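Local coordinates for cypemycin cysteine dehydrogenase (decarboxylating) (Streptomyces sp, PDB 6JDD), which catalyses the flavin-dependent oxidative decarboxylation of the C-terminal cysteine of the cypemycin precursor peptide, a step in forming its aminovinyl-cysteine group, at residues M115-D127 with L143-V155. Residues are numbered along the deposited sequence; the frame is centred on the assembly and turned at random.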
loop_
_atom_site.group_PDB
_atom_site.type_symbol
_atom_site.label_atom_id
_atom_site.label_comp_id
_atom_site.label_asym_id
_atom_site.label_seq_id
_atom_site.Cartn_x
_atom_site.Cartn_y
_atom_site.Cartn_z
ATOM N N MET A 115 -15.383 -28.804 10.234
ATOM C CA MET A 115 -16.344 -29.609 9.460
ATOM C C MET A 115 -15.968 -31.085 9.570
ATOM O O MET A 115 -16.827 -31.877 9.902
ATOM C CB MET A 115 -16.293 -29.117 8.021
ATOM C CG MET A 115 -17.264 -29.810 7.105
ATOM S SD MET A 115 -17.068 -29.205 5.427
ATOM C CE MET A 115 -15.482 -29.884 4.965
ATOM N N LEU A 116 -14.705 -31.427 9.332
ATOM C CA LEU A 116 -14.242 -32.824 9.322
ATOM C C LEU A 116 -14.282 -33.385 10.760
ATOM O O LEU A 116 -14.528 -34.573 10.911
ATOM C CB LEU A 116 -12.843 -32.907 8.700
ATOM C CG LEU A 116 -12.780 -32.616 7.204
ATOM C CD1 LEU A 116 -11.376 -32.741 6.677
ATOM C CD2 LEU A 116 -13.692 -33.517 6.419
ATOM N N GLN A 117 -14.031 -32.559 11.791
ATOM C CA GLN A 117 -14.179 -33.008 13.191
ATOM C C GLN A 117 -15.653 -33.357 13.462
ATOM O O GLN A 117 -15.888 -34.314 14.218
ATOM C CB GLN A 117 -13.730 -31.951 14.213
ATOM C CG GLN A 117 -12.216 -31.646 14.278
ATOM C CD GLN A 117 -11.302 -32.831 14.494
ATOM O OE1 GLN A 117 -11.717 -33.870 15.024
ATOM N NE2 GLN A 117 -10.044 -32.681 14.080
ATOM N N LEU A 118 -16.626 -32.634 12.914
ATOM C CA LEU A 118 -18.022 -32.755 13.387
ATOM C C LEU A 118 -18.804 -33.744 12.520
ATOM O O LEU A 118 -19.848 -34.249 12.954
ATOM C CB LEU A 118 -18.685 -31.375 13.420
ATOM C CG LEU A 118 -18.063 -30.347 14.360
ATOM C CD1 LEU A 118 -18.834 -29.061 14.294
ATOM C CD2 LEU A 118 -18.062 -30.841 15.773
ATOM N N THR A 119 -18.335 -34.055 11.330
ATOM C CA THR A 119 -19.141 -34.911 10.435
ATOM C C THR A 119 -19.197 -36.325 11.032
ATOM O O THR A 119 -18.206 -36.766 11.655
ATOM C CB THR A 119 -18.633 -34.885 8.995
ATOM O OG1 THR A 119 -19.556 -35.619 8.191
ATOM C CG2 THR A 119 -17.252 -35.482 8.871
ATOM N N ASP A 120 -20.327 -36.987 10.812
ATOM C CA ASP A 120 -20.524 -38.451 10.995
ATOM C C ASP A 120 -20.425 -39.183 9.661
ATOM O O ASP A 120 -20.391 -40.415 9.696
ATOM C CB ASP A 120 -21.903 -38.772 11.591
ATOM C CG ASP A 120 -22.022 -38.200 12.994
ATOM O OD1 ASP A 120 -21.024 -38.337 13.796
ATOM O OD2 ASP A 120 -23.077 -37.562 13.260
ATOM N N ALA A 121 -20.447 -38.471 8.539
ATOM C CA ALA A 121 -20.442 -39.094 7.201
ATOM C C ALA A 121 -19.098 -39.786 6.974
ATOM O O ALA A 121 -18.088 -39.487 7.619
ATOM C CB ALA A 121 -20.719 -38.057 6.128
ATOM N N PRO A 122 -19.045 -40.743 6.020
ATOM C CA PRO A 122 -17.776 -41.333 5.602
ATOM C C PRO A 122 -16.753 -40.260 5.208
ATOM O O PRO A 122 -17.050 -39.388 4.474
ATOM C CB PRO A 122 -18.167 -42.167 4.382
ATOM C CG PRO A 122 -19.645 -42.440 4.546
ATOM C CD PRO A 122 -20.208 -41.248 5.274
ATOM N N LEU A 123 -15.565 -40.373 5.775
ATOM C CA LEU A 123 -14.429 -39.449 5.580
ATOM C C LEU A 123 -13.277 -40.271 5.055
ATOM O O LEU A 123 -12.775 -41.070 5.800
ATOM C CB LEU A 123 -14.050 -38.847 6.934
ATOM C CG LEU A 123 -13.266 -37.539 6.887
ATOM C CD1 LEU A 123 -13.326 -36.846 8.213
ATOM C CD2 LEU A 123 -11.824 -37.765 6.496
ATOM N N VAL A 124 -12.886 -40.066 3.814
ATOM C CA VAL A 124 -11.792 -40.843 3.174
ATOM C C VAL A 124 -10.597 -39.935 2.949
ATOM O O VAL A 124 -10.752 -38.842 2.468
ATOM C CB VAL A 124 -12.238 -41.482 1.865
ATOM C CG1 VAL A 124 -11.179 -42.430 1.344
ATOM C CG2 VAL A 124 -13.567 -42.193 2.035
ATOM N N ILE A 125 -9.430 -40.459 3.258
ATOM C CA ILE A 125 -8.169 -39.684 3.275
ATOM C C ILE A 125 -7.257 -40.255 2.201
ATOM O O ILE A 125 -6.758 -41.403 2.354
ATOM C CB ILE A 125 -7.511 -39.704 4.659
ATOM C CG1 ILE A 125 -8.485 -39.196 5.713
ATOM C CG2 ILE A 125 -6.221 -38.894 4.629
ATOM C CD1 ILE A 125 -7.942 -39.196 7.110
ATOM N N ALA A 126 -7.048 -39.447 1.177
ATOM C CA ALA A 126 -6.157 -39.772 0.065
ATOM C C ALA A 126 -4.814 -39.129 0.384
ATOM O O ALA A 126 -4.454 -38.125 -0.221
ATOM C CB ALA A 126 -6.769 -39.309 -1.210
ATOM N N ASP A 127 -4.101 -39.756 1.318
ATOM C CA ASP A 127 -2.822 -39.256 1.862
ATOM C C ASP A 127 -1.771 -39.212 0.741
ATOM O O ASP A 127 -1.656 -40.158 -0.043
ATOM C CB ASP A 127 -2.342 -40.135 3.014
ATOM C CG ASP A 127 -2.311 -41.592 2.600
ATOM O OD1 ASP A 127 -3.416 -42.144 2.338
ATOM O OD2 ASP A 127 -1.175 -42.145 2.480
ATOM N N LEU A 143 -6.685 -42.086 14.584
ATOM C CA LEU A 143 -7.897 -41.884 13.766
ATOM C C LEU A 143 -8.821 -43.122 13.780
ATOM O O LEU A 143 -10.011 -42.951 13.481
ATOM C CB LEU A 143 -7.458 -41.507 12.353
ATOM C CG LEU A 143 -6.920 -40.079 12.193
ATOM C CD1 LEU A 143 -6.265 -39.903 10.837
ATOM C CD2 LEU A 143 -7.997 -39.035 12.372
ATOM N N LYS A 144 -8.366 -44.315 14.196
ATOM C CA LYS A 144 -9.285 -45.470 14.340
ATOM C C LYS A 144 -10.296 -45.237 15.464
ATOM O O LYS A 144 -11.297 -45.965 15.474
ATOM C CB LYS A 144 -8.504 -46.771 14.520
ATOM C CG LYS A 144 -8.013 -47.352 13.202
ATOM C CD LYS A 144 -6.668 -47.978 13.349
ATOM C CE LYS A 144 -6.311 -48.941 12.246
ATOM N NZ LYS A 144 -5.518 -50.069 12.821
ATOM N N LEU A 145 -10.104 -44.258 16.357
ATOM C CA LEU A 145 -11.139 -43.938 17.385
ATOM C C LEU A 145 -12.421 -43.388 16.734
ATOM O O LEU A 145 -13.488 -43.313 17.427
ATOM C CB LEU A 145 -10.548 -42.935 18.372
ATOM C CG LEU A 145 -9.306 -43.424 19.129
ATOM C CD1 LEU A 145 -8.999 -42.490 20.282
ATOM C CD2 LEU A 145 -9.458 -44.862 19.635
ATOM N N ARG A 146 -12.322 -42.994 15.465
ATOM C CA ARG A 146 -13.471 -42.444 14.719
ATOM C C ARG A 146 -13.924 -43.483 13.710
ATOM O O ARG A 146 -13.182 -43.870 12.814
ATOM C CB ARG A 146 -13.102 -41.123 14.042
ATOM C CG ARG A 146 -12.761 -40.009 15.030
ATOM C CD ARG A 146 -12.733 -38.626 14.416
ATOM N NE ARG A 146 -14.010 -38.265 13.816
ATOM C CZ ARG A 146 -14.155 -37.331 12.888
ATOM N NH1 ARG A 146 -13.095 -36.666 12.467
ATOM N NH2 ARG A 146 -15.343 -37.072 12.374
ATOM N N PRO A 147 -15.185 -43.940 13.817
ATOM C CA PRO A 147 -15.636 -45.044 12.986
ATOM C C PRO A 147 -15.798 -44.621 11.525
ATOM O O PRO A 147 -15.690 -45.419 10.676
ATOM C CB PRO A 147 -16.953 -45.455 13.661
ATOM C CG PRO A 147 -17.478 -44.171 14.337
ATOM C CD PRO A 147 -16.233 -43.401 14.716
ATOM N N ASN A 148 -16.006 -43.345 11.256
ATOM C CA ASN A 148 -16.314 -42.886 9.876
ATOM C C ASN A 148 -15.034 -42.628 9.068
ATOM O O ASN A 148 -15.151 -42.326 7.903
ATOM C CB ASN A 148 -17.244 -41.679 9.930
ATOM C CG ASN A 148 -16.725 -40.535 10.782
ATOM O OD1 ASN A 148 -16.104 -40.754 11.833
ATOM N ND2 ASN A 148 -17.031 -39.299 10.359
ATOM N N VAL A 149 -13.844 -42.720 9.647
ATOM C CA VAL A 149 -12.612 -42.302 8.927
ATOM C C VAL A 149 -11.926 -43.515 8.322
ATOM O O VAL A 149 -11.718 -44.448 9.045
ATOM C CB VAL A 149 -11.686 -41.587 9.906
ATOM C CG1 VAL A 149 -10.318 -41.367 9.325
ATOM C CG2 VAL A 149 -12.322 -40.305 10.359
ATOM N N GLU A 150 -11.509 -43.444 7.068
ATOM C CA GLU A 150 -10.642 -44.457 6.413
ATOM C C GLU A 150 -9.593 -43.776 5.542
ATOM O O GLU A 150 -9.834 -42.689 5.051
ATOM C CB GLU A 150 -11.440 -45.395 5.509
ATOM C CG GLU A 150 -12.141 -46.462 6.311
ATOM C CD GLU A 150 -12.795 -47.610 5.552
ATOM O OE1 GLU A 150 -12.401 -47.907 4.365
ATOM O OE2 GLU A 150 -13.702 -48.224 6.163
ATOM N N PHE A 151 -8.493 -44.468 5.298
ATOM C CA PHE A 151 -7.501 -44.089 4.273
ATOM C C PHE A 151 -7.872 -44.796 2.984
ATOM O O PHE A 151 -8.339 -45.870 3.004
ATOM C CB PHE A 151 -6.096 -44.415 4.760
ATOM C CG PHE A 151 -5.631 -43.461 5.831
ATOM C CD1 PHE A 151 -6.025 -43.633 7.149
ATOM C CD2 PHE A 151 -4.824 -42.383 5.496
ATOM C CE1 PHE A 151 -5.634 -42.709 8.097
ATOM C CE2 PHE A 151 -4.405 -41.487 6.446
ATOM C CZ PHE A 151 -4.798 -41.664 7.749
ATOM N N ALA A 152 -7.674 -44.130 1.871
ATOM C CA ALA A 152 -8.101 -44.631 0.558
ATOM C C ALA A 152 -7.219 -45.815 0.232
ATOM O O ALA A 152 -6.116 -45.887 0.762
ATOM C CB ALA A 152 -7.960 -43.545 -0.491
ATOM N N PRO A 153 -7.684 -46.734 -0.644
ATOM C CA PRO A 153 -6.845 -47.807 -1.168
ATOM C C PRO A 153 -5.575 -47.255 -1.856
ATOM O O PRO A 153 -5.647 -46.202 -2.534
ATOM C CB PRO A 153 -7.768 -48.570 -2.141
ATOM C CG PRO A 153 -9.174 -48.258 -1.680
ATOM C CD PRO A 153 -9.077 -46.851 -1.106
ATOM N N ARG A 154 -4.455 -47.967 -1.662
ATOM C CA ARG A 154 -3.119 -47.611 -2.206
ATOM C C ARG A 154 -3.146 -47.657 -3.743
ATOM O O ARG A 154 -4.061 -48.342 -4.319
ATOM C CB ARG A 154 -2.067 -48.593 -1.690
ATOM C CG ARG A 154 -1.950 -48.690 -0.175
ATOM C CD ARG A 154 -1.549 -47.361 0.435
ATOM N NE ARG A 154 -2.730 -46.576 0.764
ATOM C CZ ARG A 154 -2.729 -45.318 1.193
ATOM N NH1 ARG A 154 -3.873 -44.707 1.448
ATOM N NH2 ARG A 154 -1.597 -44.667 1.368
ATOM N N VAL A 155 -2.192 -46.951 -4.380
ATOM C CA VAL A 155 -1.819 -47.123 -5.825
ATOM C C VAL A 155 -0.289 -47.149 -5.983
ATOM O O VAL A 155 0.383 -46.318 -5.329
ATOM C CB VAL A 155 -2.463 -46.056 -6.737
ATOM C CG1 VAL A 155 -3.937 -46.373 -6.988
ATOM C CG2 VAL A 155 -2.265 -44.625 -6.220
HETATM O O HOH W 1 -10.827 -36.203 13.978
#
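Asp127 and Arg154 close the C-terminal end of two parallel strands, 123-127 and 149-151, with a two-pronged salt bridge. Arg154 NH1 reaches Asp127 OD1 and NH2 reaches OD2, each over 2.8 Å and on a syn lone pair, with carboxylate and guanidinium only 6° from coplanar. A bend at chi3 (90°) brings the guanidinium edge to Asp127 and Ala152 O, to which NH1 also donates. Backbone bonds from Glu150 N to Leu123 O, Ile125 N to Glu150 O and Ala152 N to Ile125 O join the strands. Phe151 lies alongside Ile125, whose CB makes a CH-pi contact 4.2 Å from the ring centroid, while Asp127 OD1 meets the ring edge. At the other end, Arg146 sends NH1 and NH2 to Leu116 O, both at 3.0 Å; a water links NH1 to Gln117 OE1, which also accepts a hydrogen bond from Asn133 ND2 of the second subunit. Asn148, its CG between backbone N and carbonyl carbon (chi1 55°), directs ND2 to Ala121 O at 2.9 Å and more weakly to Thr119 O. With an alanine at Asp127, the Arg154 guanidinium would probably be held mainly by Ala152 O, without its carboxylate mate. Polar side chains thus bracket the paired strands, tying the approach to strand 149-151 to the end of helix 111-118, whose dipole would favour Arg146's charge.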